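Local structure of tight junction protein ZO-3 (Homo sapiens, 3KFV) at residues Tyr6-Phe11 and Glu135-Arg140; Ala142-Pro147 and Arg293-Ala298. The protein links tight-junction membrane proteins such as claudins, junctional adhesion molecules and occludin to the actin cytoskeleton, this chain being its SH3 and guanylate kinase-like domains. One frame throughout, in Å; residues are numbered along the deposited sequence.

Interaction 1: residues Tyr6-Phe11 and Glu135-Arg140; sequences YIRTHF and ERVVLR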
loop_
_atom_site.group_PDB
_atom_site.type_symbol
_atom_site.label_atom_id
_atom_site.label_comp_id
_atom_site.label_asym_id
_atom_site.label_seq_id
_atom_site.Cartn_x
_atom_site.Cartn_y
_atom_site.Cartn_z
ATOM N N TYR A 6 6.322 19.352 -1.514
ATOM C CA TYR A 6 5.368 18.296 -1.214
ATOM C C TYR A 6 5.320 18.080 0.284
ATOM O O TYR A 6 6.335 18.166 0.973
ATOM C CB TYR A 6 5.743 16.995 -1.927
ATOM C CG TYR A 6 5.720 17.095 -3.437
ATOM C CD1 TYR A 6 4.523 17.031 -4.146
ATOM C CD2 TYR A 6 6.897 17.250 -4.152
ATOM C CE1 TYR A 6 4.502 17.123 -5.527
ATOM C CE2 TYR A 6 6.891 17.340 -5.537
ATOM C CZ TYR A 6 5.695 17.278 -6.221
ATOM O OH TYR A 6 5.706 17.371 -7.601
ATOM N N ILE A 7 4.129 17.805 0.792
ATOM C CA ILE A 7 3.949 17.665 2.225
ATOM C C ILE A 7 3.180 16.383 2.546
ATOM O O ILE A 7 2.265 15.990 1.815
ATOM C CB ILE A 7 3.216 18.897 2.808
ATOM C CG1 ILE A 7 3.852 19.323 4.129
ATOM C CG2 ILE A 7 1.735 18.627 2.967
ATOM C CD1 ILE A 7 5.212 19.947 3.970
ATOM N N ARG A 8 3.577 15.720 3.625
ATOM C CA ARG A 8 2.823 14.579 4.120
ATOM C C ARG A 8 2.172 14.940 5.463
ATOM O O ARG A 8 2.813 15.522 6.338
ATOM C CB ARG A 8 3.720 13.351 4.242
ATOM C CG ARG A 8 2.981 12.047 4.045
ATOM C CD ARG A 8 3.939 10.883 3.837
ATOM N NE ARG A 8 4.664 10.494 5.048
ATOM C CZ ARG A 8 4.526 9.319 5.652
ATOM N NH1 ARG A 8 3.692 8.415 5.162
ATOM N NH2 ARG A 8 5.225 9.041 6.742
ATOM N N THR A 9 0.893 14.610 5.612
ATOM C CA THR A 9 0.128 15.026 6.781
ATOM C C THR A 9 0.093 13.936 7.858
ATOM O O THR A 9 -0.144 12.768 7.561
ATOM C CB THR A 9 -1.312 15.419 6.379
ATOM O OG1 THR A 9 -1.981 14.284 5.820
ATOM C CG2 THR A 9 -1.298 16.529 5.340
ATOM N N HIS A 10 0.327 14.322 9.108
ATOM C CA HIS A 10 0.373 13.362 10.208
ATOM C C HIS A 10 -0.666 13.639 11.296
ATOM O O HIS A 10 -0.469 13.324 12.473
ATOM C CB HIS A 10 1.784 13.290 10.792
ATOM C CG HIS A 10 2.788 12.730 9.837
ATOM N ND1 HIS A 10 2.967 11.374 9.656
ATOM C CD2 HIS A 10 3.645 13.340 8.984
ATOM C CE1 HIS A 10 3.901 11.175 8.744
ATOM N NE2 HIS A 10 4.330 12.351 8.322
ATOM N N PHE A 11 -1.778 14.233 10.886
ATOM C CA PHE A 11 -2.931 14.360 11.756
ATOM C C PHE A 11 -4.187 14.397 10.891
ATOM O O PHE A 11 -4.104 14.578 9.674
ATOM C CB PHE A 11 -2.816 15.605 12.645
ATOM C CG PHE A 11 -2.707 16.895 11.882
ATOM C CD1 PHE A 11 -3.821 17.707 11.700
ATOM C CD2 PHE A 11 -1.494 17.301 11.350
ATOM C CE1 PHE A 11 -3.729 18.895 10.993
ATOM C CE2 PHE A 11 -1.393 18.488 10.647
ATOM C CZ PHE A 11 -2.512 19.287 10.467
ATOM N N GLU A 135 5.275 16.908 7.178
ATOM C CA GLU A 135 6.571 16.344 6.833
ATOM C C GLU A 135 6.850 16.629 5.372
ATOM O O GLU A 135 6.160 16.117 4.494
ATOM C CB GLU A 135 6.561 14.834 7.070
ATOM C CG GLU A 135 7.899 14.157 6.911
ATOM C CD GLU A 135 7.775 12.657 6.700
ATOM O OE1 GLU A 135 8.819 11.960 6.702
ATOM O OE2 GLU A 135 6.635 12.170 6.520
ATOM N N ARG A 136 7.846 17.458 5.098
ATOM C CA ARG A 136 8.237 17.697 3.715
ATOM C C ARG A 136 8.804 16.416 3.118
ATOM O O ARG A 136 9.687 15.789 3.706
ATOM C CB ARG A 136 9.248 18.844 3.621
ATOM C CG ARG A 136 8.651 20.218 3.914
ATOM C CD ARG A 136 9.609 21.349 3.549
ATOM N NE ARG A 136 10.061 21.265 2.161
ATOM C CZ ARG A 136 10.615 22.267 1.484
ATOM N NH1 ARG A 136 10.786 23.451 2.060
ATOM N NH2 ARG A 136 10.989 22.087 0.224
ATOM N N VAL A 137 8.281 16.020 1.960
ATOM C CA VAL A 137 8.722 14.794 1.294
ATOM C C VAL A 137 9.153 15.057 -0.149
ATOM O O VAL A 137 8.717 16.022 -0.774
ATOM C CB VAL A 137 7.610 13.697 1.284
ATOM C CG1 VAL A 137 7.357 13.154 2.677
ATOM C CG2 VAL A 137 6.331 14.231 0.673
ATOM N N VAL A 138 10.008 14.186 -0.673
ATOM C CA VAL A 138 10.408 14.239 -2.077
ATOM C C VAL A 138 10.273 12.846 -2.685
ATOM O O VAL A 138 10.150 11.862 -1.958
ATOM C CB VAL A 138 11.870 14.743 -2.257
ATOM C CG1 VAL A 138 11.963 16.245 -2.009
ATOM C CG2 VAL A 138 12.832 13.969 -1.356
ATOM N N LEU A 139 10.287 12.767 -4.016
ATOM C CA LEU A 139 10.216 11.484 -4.715
ATOM C C LEU A 139 11.595 10.923 -5.065
ATOM O O LEU A 139 12.425 11.607 -5.661
ATOM C CB LEU A 139 9.390 11.610 -5.995
ATOM C CG LEU A 139 7.870 11.697 -5.859
ATOM C CD1 LEU A 139 7.241 11.985 -7.213
ATOM C CD2 LEU A 139 7.295 10.424 -5.250
ATOM N N ARG A 140 11.828 9.667 -4.696
ATOM C CA ARG A 140 13.051 8.966 -5.073
ATOM C C ARG A 140 12.740 7.508 -5.370
ATOM O O ARG A 140 11.750 6.964 -4.898
ATOM C CB ARG A 140 14.096 9.036 -3.957
ATOM C CG ARG A 140 14.591 10.432 -3.619
ATOM C CD ARG A 140 15.513 11.003 -4.677
ATOM N NE ARG A 140 16.241 12.169 -4.180
ATOM C CZ ARG A 140 15.846 13.433 -4.330
ATOM N NH1 ARG A 140 14.714 13.712 -4.969
ATOM N NH2 ARG A 140 16.588 14.422 -3.839
#
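Glu135 OE2 is gripped by two donors that arrive from opposite faces of its carboxylate. Arg8 NE comes nearly along the C-O axis, 3.0 Å from Glu135 OE2, and makes a salt bridge that lies in the guanidinium plane and is almost straight (168°); Arg8 NH2 adds a weak bond to the same oxygen. His10 NE2 donates a hydrogen bond to Glu135 OE2 (2.9 Å), which sits at the edge of the imidazole in its plane, although the ring approaches from above the carboxylate plane. Glu135 reaches both because CG stands anti to the backbone N (chi1 -173°) and the chain beyond it is extended alongside Arg8. Second-shell partners fix the donors: Tyr215 accepts from Arg8 NH2 through its carbonyl and hydrogen-bonds His10 ND1 through its hydroxyl, while Tyr131 stacks on the His10 ring.

This buried cluster sits on a join characteristic of MAGUK proteins, where strand 134-141, more than a hundred residues further along the chain, pairs antiparallel with strand 5-9 of the SH3 domain. Arg8 and Glu135 form a hydrogen-bonded pair, with Arg8 N to Glu135 O at 2.8 Å and Glu135 N to Arg8 O at 2.9 Å. On the other face of the sheet, Ile7 CD1 touches Arg136 CG at 3.5 Å, and the Arg136 guanidinium continues to a salt bridge with Glu299.

Interaction 2: residues Ala142-Pro147 and Arg293-Ala298; sequences ASFKRP and RPIWTA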
loop_
_atom_site.group_PDB
_atom_site.type_symbol
_atom_site.label_atom_id
_atom_site.label_comp_id
_atom_site.label_asym_id
_atom_site.label_seq_id
_atom_site.Cartn_x
_atom_site.Cartn_y
_atom_site.Cartn_z
ATOM N N ALA A 142 13.250 3.711 -4.706
ATOM C CA ALA A 142 13.561 3.039 -3.455
ATOM C C ALA A 142 15.002 2.560 -3.457
ATOM O O ALA A 142 15.489 2.018 -4.453
ATOM C CB ALA A 142 12.618 1.879 -3.218
ATOM N N SER A 143 15.690 2.774 -2.343
ATOM C CA SER A 143 17.058 2.298 -2.197
ATOM C C SER A 143 17.014 0.969 -1.475
ATOM O O SER A 143 17.939 0.601 -0.760
ATOM C CB SER A 143 17.891 3.295 -1.401
ATOM O OG SER A 143 17.320 3.503 -0.119
ATOM N N PHE A 144 15.905 0.266 -1.651
ATOM C CA PHE A 144 15.727 -1.064 -1.086
ATOM C C PHE A 144 14.678 -1.801 -1.912
ATOM O O PHE A 144 13.908 -1.178 -2.653
ATOM C CB PHE A 144 15.314 -0.981 0.390
ATOM C CG PHE A 144 13.997 -0.300 0.620
ATOM C CD1 PHE A 144 12.838 -1.040 0.778
ATOM C CD2 PHE A 144 13.914 1.078 0.678
ATOM C CE1 PHE A 144 11.622 -0.418 0.990
ATOM C CE2 PHE A 144 12.692 1.708 0.887
ATOM C CZ PHE A 144 11.549 0.958 1.040
ATOM N N LYS A 145 14.664 -3.124 -1.815
ATOM C CA LYS A 145 13.649 -3.892 -2.521
ATOM C C LYS A 145 12.322 -3.834 -1.762
ATOM O O LYS A 145 12.230 -4.240 -0.601
ATOM C CB LYS A 145 14.125 -5.324 -2.785
ATOM C CG LYS A 145 14.998 -5.424 -4.044
ATOM C CD LYS A 145 15.635 -6.787 -4.205
ATOM C CE LYS A 145 16.302 -6.925 -5.570
ATOM N NZ LYS A 145 16.932 -8.278 -5.777
ATOM N N ARG A 146 11.303 -3.301 -2.428
ATOM C CA ARG A 146 10.021 -3.020 -1.797
ATOM C C ARG A 146 9.253 -4.297 -1.478
ATOM O O ARG A 146 9.228 -5.227 -2.281
ATOM C CB ARG A 146 9.179 -2.122 -2.712
ATOM C CG ARG A 146 9.857 -0.817 -3.110
ATOM C CD ARG A 146 9.085 -0.093 -4.215
ATOM N NE ARG A 146 7.694 0.161 -3.848
ATOM C CZ ARG A 146 6.774 0.658 -4.671
ATOM N NH1 ARG A 146 7.083 0.963 -5.917
ATOM N NH2 ARG A 146 5.535 0.846 -4.245
ATOM N N PRO A 147 8.619 -4.348 -0.295
ATOM C CA PRO A 147 7.795 -5.524 0.010
ATOM C C PRO A 147 6.705 -5.676 -1.040
ATOM O O PRO A 147 6.279 -4.684 -1.626
ATOM C CB PRO A 147 7.188 -5.184 1.375
ATOM C CG PRO A 147 8.135 -4.197 1.974
ATOM C CD PRO A 147 8.655 -3.388 0.821
ATOM N N ARG A 293 9.882 2.556 -9.966
ATOM C CA ARG A 293 9.068 3.755 -9.768
ATOM C C ARG A 293 9.468 4.470 -8.493
ATOM O O ARG A 293 9.711 3.830 -7.469
ATOM C CB ARG A 293 7.584 3.404 -9.674
ATOM C CG ARG A 293 6.940 2.901 -10.955
ATOM C CD ARG A 293 5.434 3.019 -10.829
ATOM N NE ARG A 293 4.692 2.151 -11.741
ATOM C CZ ARG A 293 4.697 2.276 -13.067
ATOM N NH1 ARG A 293 5.432 3.219 -13.651
ATOM N NH2 ARG A 293 3.974 1.447 -13.813
ATOM N N PRO A 294 9.526 5.807 -8.545
ATOM C CA PRO A 294 9.893 6.650 -7.402
ATOM C C PRO A 294 8.798 6.696 -6.333
ATOM O O PRO A 294 7.624 6.896 -6.641
ATOM C CB PRO A 294 10.044 8.035 -8.044
ATOM C CG PRO A 294 9.130 7.973 -9.224
ATOM C CD PRO A 294 9.388 6.606 -9.774
ATOM N N ILE A 295 9.192 6.518 -5.080
ATOM C CA ILE A 295 8.260 6.586 -3.969
ATOM C C ILE A 295 8.536 7.814 -3.096
ATOM O O ILE A 295 9.603 8.431 -3.193
ATOM C CB ILE A 295 8.349 5.316 -3.106
ATOM C CG1 ILE A 295 9.761 5.148 -2.541
ATOM C CG2 ILE A 295 7.972 4.103 -3.925
ATOM C CD1 ILE A 295 9.939 3.903 -1.699
ATOM N N TRP A 296 7.574 8.162 -2.243
ATOM C CA TRP A 296 7.735 9.286 -1.330
ATOM C C TRP A 296 8.790 8.945 -0.303
ATOM O O TRP A 296 8.939 7.783 0.079
ATOM C CB TRP A 296 6.417 9.612 -0.623
ATOM C CG TRP A 296 5.369 10.103 -1.547
ATOM C CD1 TRP A 296 4.191 9.493 -1.854
ATOM C CD2 TRP A 296 5.407 11.311 -2.306
ATOM N NE1 TRP A 296 3.488 10.249 -2.761
ATOM C CE2 TRP A 296 4.219 11.371 -3.056
ATOM C CE3 TRP A 296 6.331 12.350 -2.425
ATOM C CZ2 TRP A 296 3.931 12.430 -3.907
ATOM C CZ3 TRP A 296 6.045 13.394 -3.271
ATOM C CH2 TRP A 296 4.856 13.430 -3.999
ATOM N N THR A 297 9.511 9.965 0.152
ATOM C CA THR A 297 10.572 9.791 1.137
ATOM C C THR A 297 10.913 11.143 1.774
ATOM O O THR A 297 10.808 12.184 1.128
ATOM C CB THR A 297 11.828 9.136 0.491
ATOM O OG1 THR A 297 12.948 9.213 1.382
ATOM C CG2 THR A 297 12.182 9.822 -0.810
ATOM N N ALA A 298 11.308 11.127 3.040
ATOM C CA ALA A 298 11.574 12.366 3.770
ATOM C C ALA A 298 12.625 13.254 3.104
ATOM O O ALA A 298 13.723 12.799 2.784
ATOM C CB ALA A 298 11.974 12.063 5.213
#
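An apolar contact near the surface, without a hydrogen bond between its two segments, brings the connection 142-147 against Ile295 of the C-terminal strand 294-298. The connection runs from strand 134-141 of the antiparallel sheet to strand 148-151 of the parallel sheet, and Ile295 carries most of the contact, sending its two branches to different partners. With CG1 in the position between the backbone N and the carbonyl carbon (chi1 60°), Ile295 CD1 reaches Ala142 CB at 3.7 Å. Phe144 CZ approaches the same methyl, Ile295 CD1, more loosely at 4.3 Å, while one face of the Phe144 ring rests against Ala142 CB within the connection itself.

The other branch, CG2, sits over the centre of one face of the Arg146 guanidinium, with Ile295 CG2 3.7 Å from Arg146 CZ. The two side chains run antiparallel to one another, Arg146 bending at chi3 (56°) to lay its flat group against the methyl. This contact uses the face of the guanidinium and leaves its N-H groups to partners outside the two segments, chiefly the carbonyl of Tyr219. Gln291, just ahead of the strand, binds Arg146 N and Phe144 O, tying the backbone of the connection to the same C-terminal region. Such a passage is typical of the SH3-guanylate kinase module of MAGUK proteins, in which the chain leaves the SH3 sheet, builds the kinase-like domain and returns with a final strand beside the one it left.

How the interactions relate
Strand 134-141 connects the two contacts: in interaction 1 it pairs with the first SH3 strand, and along its other edge it pairs with strand 294-298, which interaction 2 packs against the connection leading into the parallel sheet. The strand pairing is direct, with probable hydrogen bonds from Ile295 N to Arg140 O and from Val138 N to Thr297 O. Interaction 1 is largely buried and combines backbone pairing with a charged cluster; interaction 2 lies nearer the surface and rests on methyl groups. Arginine illustrates the contrast, since Arg8 offers the edge of its guanidinium to a carboxylate whereas Arg146 offers a face to isoleucine.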